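PDB 4WBY: A-adding tRNA nucleotidyltransferase from Aquifex aeolicus, which adds the terminal adenosine to tRNAs ending in CC, using ATP and magnesium to complete the CCA end. Local coordinates for residues Leu341-Leu344 with Leu348-Lys351; Leu261-Glu266 with Leu354-Leu359. One frame throughout, in Å; residues are numbered along the deposited sequence.

Interaction 1. Residues Leu341-Leu344 with Leu348-Lys351; sequences LLML and LKEK
The aliphatic chain of Lys349 runs past the oxygen end of the Met343 carbonyl, and it can be read atom by atom. Lys349 CB stands 3.9 Å from Met343 O, already beside the oxygen on which the following methylenes converge. CG of Lys349 comes to 3.7 Å of that same Met343 O and also meets the methyl CE of Met343 at 3.9 Å, so one carbon touches both backbone and side chain. Lys349 CD makes the closest approach, 3.3 Å to Met343 O, a van der Waals contact of a methylene with a carbonyl oxygen. Beyond CD the chain bends twice, at chi3 (80°) and chi4 (72°), and leads away from Met343; Lys349 NZ ends 3.6 Å from Glu350 OE2, a long salt bridge to the next residue.

Met343 crosses the lysine at about a right angle. A bend at its chi3 (62°) carries the methyl CE to the lysine CG, while Met343 CB lies a looser 4.2 Å from that Lys349 CG. The same thioether side chain also packs on Val255 and Trp258 of helix 243-262.

A second patch is formed by two leucines. Leu348 directs its CB at the backbone of Leu342, reaching Leu342 O at 3.8 Å, and further out the branches meet obliquely, Leu342 CD2 against Leu348 CD1 at 3.9 Å. Leu342 packs on Leu311, and both leucines touch the side chain of Lys315, of helix 311-320.

Met343 and Lys349 are also where the two backbones come nearest, and the whole contact relies on packing. A short loop links the consecutive helices 336-342 and 349-359, whose facing ends pack together in the all-helical C-terminal part of the enzyme.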
loop_
_atom_site.group_PDB
_atom_site.type_symbol
_atom_site.label_atom_id
_atom_site.label_comp_id
_atom_site.label_asym_id
_atom_site.label_seq_id
_atom_site.Cartn_x
_atom_site.Cartn_y
_atom_site.Cartn_z
ATOM N N LEU A 341 4.398 10.025 17.372
ATOM C CA LEU A 341 4.456 8.980 18.391
ATOM C C LEU A 341 4.285 9.570 19.794
ATOM O O LEU A 341 3.586 9.004 20.638
ATOM C CB LEU A 341 5.774 8.209 18.290
ATOM C CG LEU A 341 5.745 6.758 17.803
ATOM C CD1 LEU A 341 4.586 6.476 16.852
ATOM C CD2 LEU A 341 7.075 6.395 17.162
ATOM N N LEU A 342 4.913 10.719 20.030
ATOM C CA LEU A 342 4.813 11.397 21.316
ATOM C C LEU A 342 3.378 11.823 21.606
ATOM O O LEU A 342 2.969 11.887 22.764
ATOM C CB LEU A 342 5.755 12.610 21.363
ATOM C CG LEU A 342 7.234 12.267 21.587
ATOM C CD1 LEU A 342 8.120 13.434 21.196
ATOM C CD2 LEU A 342 7.510 11.864 23.033
ATOM N N MET A 343 2.609 12.093 20.554
ATOM C CA MET A 343 1.218 12.494 20.730
ATOM C C MET A 343 0.310 11.355 21.183
ATOM O O MET A 343 -0.852 11.585 21.500
ATOM C CB MET A 343 0.680 13.101 19.441
ATOM C CG MET A 343 1.270 14.468 19.163
ATOM S SD MET A 343 0.595 15.241 17.690
ATOM C CE MET A 343 -1.132 15.388 18.131
ATOM N N LEU A 344 0.839 10.136 21.217
ATOM C CA LEU A 344 0.113 9.002 21.791
ATOM C C LEU A 344 0.139 9.040 23.314
ATOM O O LEU A 344 -0.601 8.307 23.970
ATOM C CB LEU A 344 0.698 7.680 21.300
ATOM C CG LEU A 344 0.679 7.506 19.783
ATOM C CD1 LEU A 344 1.388 6.225 19.365
ATOM C CD2 LEU A 344 -0.759 7.513 19.277
ATOM N N LEU A 348 1.529 14.451 26.989
ATOM C CA LEU A 348 2.495 15.147 26.148
ATOM C C LEU A 348 1.849 15.746 24.906
ATOM O O LEU A 348 2.449 16.590 24.237
ATOM C CB LEU A 348 3.621 14.195 25.727
ATOM C CG LEU A 348 4.446 13.564 26.850
ATOM C CD1 LEU A 348 5.561 12.693 26.276
ATOM C CD2 LEU A 348 5.009 14.637 27.787
ATOM N N LYS A 349 0.629 15.303 24.603
ATOM C CA LYS A 349 -0.007 15.587 23.313
ATOM C C LYS A 349 -0.098 17.078 23.001
ATOM O O LYS A 349 0.186 17.507 21.880
ATOM C CB LYS A 349 -1.408 14.961 23.268
ATOM C CG LYS A 349 -2.065 15.026 21.900
ATOM C CD LYS A 349 -3.167 13.986 21.759
ATOM C CE LYS A 349 -4.454 14.432 22.428
ATOM N NZ LYS A 349 -5.118 15.519 21.658
ATOM N N GLU A 350 -0.470 17.869 23.998
ATOM C CA GLU A 350 -0.661 19.300 23.791
ATOM C C GLU A 350 0.659 20.053 23.629
ATOM O O GLU A 350 0.721 21.061 22.923
ATOM C CB GLU A 350 -1.474 19.888 24.941
ATOM C CG GLU A 350 -2.928 19.436 24.927
ATOM C CD GLU A 350 -3.589 19.681 23.578
ATOM O OE1 GLU A 350 -3.469 20.807 23.053
ATOM O OE2 GLU A 350 -4.208 18.740 23.031
ATOM N N LYS A 351 1.711 19.561 24.272
ATOM C CA LYS A 351 3.036 20.144 24.098
ATOM C C LYS A 351 3.527 19.953 22.668
ATOM O O LYS A 351 4.161 20.843 22.105
ATOM C CB LYS A 351 4.033 19.537 25.088
ATOM C CG LYS A 351 3.923 20.103 26.491
ATOM C CD LYS A 351 4.758 19.315 27.486
ATOM C CE LYS A 351 4.634 19.915 28.882
ATOM N NZ LYS A 351 5.354 19.116 29.913
#

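Interaction 2. Residues Leu261-Glu266 with Leu354-Leu359; sequences LEFSEE and LYLEKL
The apolar part of this contact rests on the ring of Phe263, whose tip reaches helix 349-359 at Leu356 and Glu357. Phe263 CZ lies 3.9 Å from Leu356 CB, the two side chains crossing at a slant, and it also meets the aliphatic part of the glutamate: Glu357 CG sits 4.0 Å from Phe263 CZ, at the ring edge and near its plane. The extended chain of Glu357 then carries the carboxylate away from the ring, where OE1 forms a salt bridge with Lys353. Phe263 is edge-to-face with Trp258, which also packs on Leu356 and Glu357, and its ring meets that of His259.

The fold enters at this point. Phe263 is the first residue to leave helical geometry (phi -134°, psi 61°) after helix 243-262, so the contact joins the residue just past that helix to the last turns of helix 349-359, within the helical part of this A-adding enzyme, away from the ATP and magnesium sites. The receiving helix widens into a pi-type turn at 355-359, where Leu354 O accepts both Lys358 N at 2.8 Å and Leu359 N at 3.0 Å, from opposite faces of the carbonyl plane.

The polar part centres on Leu356 O, which lies obliquely to the Phe263 ring, 3.9 Å from Phe263 CE1, and accepts a hydrogen bond from Arg360. That arginine also packs on Phe263 and pairs through its guanidinium group with the carboxylate of Glu266. Within the turn, Glu266 N is hydrogen-bonded to Phe263 O at 2.9 Å. The Lys353 partner of Glu357 may ease the like charge of Glu262, whose OE1 lies 5.1 Å from Glu357 OE2.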
loop_
_atom_site.group_PDB
_atom_site.type_symbol
_atom_site.label_atom_id
_atom_site.label_comp_id
_atom_site.label_asym_id
_atom_site.label_seq_id
_atom_site.Cartn_x
_atom_site.Cartn_y
_atom_site.Cartn_z
ATOM N N LEU A 261 -4.443 16.462 7.900
ATOM C CA LEU A 261 -5.396 17.535 7.641
ATOM C C LEU A 261 -4.767 18.903 7.878
ATOM O O LEU A 261 -4.889 19.805 7.053
ATOM C CB LEU A 261 -6.631 17.367 8.527
ATOM C CG LEU A 261 -7.738 18.414 8.411
ATOM C CD1 LEU A 261 -8.333 18.394 7.016
ATOM C CD2 LEU A 261 -8.814 18.174 9.459
ATOM N N GLU A 262 -4.081 19.042 9.007
ATOM C CA GLU A 262 -3.574 20.337 9.448
ATOM C C GLU A 262 -2.230 20.706 8.828
ATOM O O GLU A 262 -1.883 21.886 8.749
ATOM C CB GLU A 262 -3.458 20.359 10.974
ATOM C CG GLU A 262 -4.785 20.183 11.695
ATOM C CD GLU A 262 -5.736 21.346 11.465
ATOM O OE1 GLU A 262 -5.257 22.492 11.328
ATOM O OE2 GLU A 262 -6.964 21.115 11.416
ATOM N N PHE A 263 -1.473 19.702 8.393
ATOM C CA PHE A 263 -0.162 19.942 7.801
ATOM C C PHE A 263 0.025 19.149 6.509
ATOM O O PHE A 263 0.932 18.331 6.400
ATOM C CB PHE A 263 0.934 19.594 8.808
ATOM C CG PHE A 263 0.800 20.324 10.113
ATOM C CD1 PHE A 263 1.224 21.636 10.231
ATOM C CD2 PHE A 263 0.233 19.708 11.213
ATOM C CE1 PHE A 263 1.096 22.317 11.429
ATOM C CE2 PHE A 263 0.103 20.384 12.415
ATOM C CZ PHE A 263 0.535 21.689 12.522
ATOM N N SER A 264 -0.829 19.422 5.525
ATOM C CA SER A 264 -0.880 18.635 4.293
ATOM C C SER A 264 0.426 18.642 3.495
ATOM O O SER A 264 0.714 17.695 2.761
ATOM C CB SER A 264 -2.021 19.131 3.402
ATOM O OG SER A 264 -1.764 20.442 2.926
ATOM N N GLU A 265 1.213 19.704 3.634
ATOM C CA GLU A 265 2.478 19.810 2.913
ATOM C C GLU A 265 3.603 19.057 3.621
ATOM O O GLU A 265 4.732 19.009 3.132
ATOM C CB GLU A 265 2.871 21.279 2.731
ATOM C CG GLU A 265 1.964 22.059 1.788
ATOM C CD GLU A 265 2.319 23.537 1.724
ATOM O OE1 GLU A 265 2.639 24.122 2.780
ATOM O OE2 GLU A 265 2.278 24.111 0.615
ATOM N N GLU A 266 3.293 18.467 4.770
ATOM C CA GLU A 266 4.305 17.789 5.573
ATOM C C GLU A 266 3.955 16.337 5.829
ATOM O O GLU A 266 4.470 15.720 6.763
ATOM C CB GLU A 266 4.490 18.500 6.906
ATOM C CG GLU A 266 4.876 19.958 6.792
ATOM C CD GLU A 266 5.041 20.589 8.154
ATOM O OE1 GLU A 266 5.868 20.083 8.944
ATOM O OE2 GLU A 266 4.328 21.571 8.446
ATOM N N LEU A 354 1.535 22.252 20.409
ATOM C CA LEU A 354 2.025 23.616 20.583
ATOM C C LEU A 354 3.310 23.834 19.796
ATOM O O LEU A 354 3.483 24.868 19.150
ATOM C CB LEU A 354 2.255 23.926 22.063
ATOM C CG LEU A 354 2.751 25.343 22.361
ATOM C CD1 LEU A 354 1.696 26.374 21.976
ATOM C CD2 LEU A 354 3.140 25.490 23.828
ATOM N N TYR A 355 4.213 22.861 19.852
ATOM C CA TYR A 355 5.443 22.951 19.082
ATOM C C TYR A 355 5.140 23.067 17.594
ATOM O O TYR A 355 5.705 23.912 16.903
ATOM C CB TYR A 355 6.340 21.744 19.326
ATOM C CG TYR A 355 7.538 21.737 18.406
ATOM C CD1 TYR A 355 8.627 22.557 18.656
ATOM C CD2 TYR A 355 7.569 20.928 17.277
ATOM C CE1 TYR A 355 9.716 22.569 17.815
ATOM C CE2 TYR A 355 8.659 20.934 16.426
ATOM C CZ TYR A 355 9.730 21.757 16.704
ATOM O OH TYR A 355 10.821 21.775 15.871
ATOM N N LEU A 356 4.246 22.211 17.109
ATOM C CA LEU A 356 3.937 22.144 15.684
ATOM C C LEU A 356 3.184 23.368 15.191
ATOM O O LEU A 356 3.435 23.858 14.089
ATOM C CB LEU A 356 3.126 20.882 15.375
ATOM C CG LEU A 356 3.911 19.574 15.336
ATOM C CD1 LEU A 356 2.969 18.397 15.153
ATOM C CD2 LEU A 356 4.942 19.612 14.217
ATOM N N GLU A 357 2.265 23.865 16.012
ATOM C CA GLU A 357 1.399 24.958 15.594
ATOM C C GLU A 357 1.988 26.339 15.878
ATOM O O GLU A 357 1.714 27.285 15.143
ATOM C CB GLU A 357 0.031 24.831 16.271
ATOM C CG GLU A 357 -0.775 23.621 15.811
ATOM C CD GLU A 357 -2.123 23.524 16.497
ATOM O OE1 GLU A 357 -2.248 24.023 17.636
ATOM O OE2 GLU A 357 -3.060 22.952 15.899
ATOM N N LYS A 358 2.798 26.459 16.926
ATOM C CA LYS A 358 3.275 27.773 17.364
ATOM C C LYS A 358 4.795 27.902 17.504
ATOM O O LYS A 358 5.404 28.790 16.907
ATOM C CB LYS A 358 2.629 28.142 18.704
ATOM C CG LYS A 358 1.109 28.227 18.679
ATOM C CD LYS A 358 0.626 29.376 17.813
ATOM C CE LYS A 358 -0.890 29.490 17.854
ATOM N NZ LYS A 358 -1.388 30.596 16.990
ATOM N N LEU A 359 5.401 27.025 18.301
ATOM C CA LEU A 359 6.786 27.211 18.730
ATOM C C LEU A 359 7.808 27.164 17.592
ATOM O O LEU A 359 8.741 27.968 17.556
ATOM C CB LEU A 359 7.153 26.166 19.787
ATOM C CG LEU A 359 6.263 26.132 21.031
ATOM C CD1 LEU A 359 6.844 25.185 22.072
ATOM C CD2 LEU A 359 6.083 27.527 21.606
#

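Overall arrangement
Followed from the N terminus, the chain passes through the head, with its mixed sheet, and then enters a succession of helices. Segment 261-266, at the end of helix 243-262, is met first. Another 87 residues, most of them helical, follow before the chain returns in segment 354-359 and interaction 2 closes that long loop. Nested inside it, interaction 1 closes a far smaller one between 341-344 and 348-351. Interaction 1 ties helix 336-342 to the start of helix 349-359; interaction 2 ties the end of helix 243-262 to the later part of that same helix, and the two centres lie about 13 Å apart. One contact is local and the other long-range.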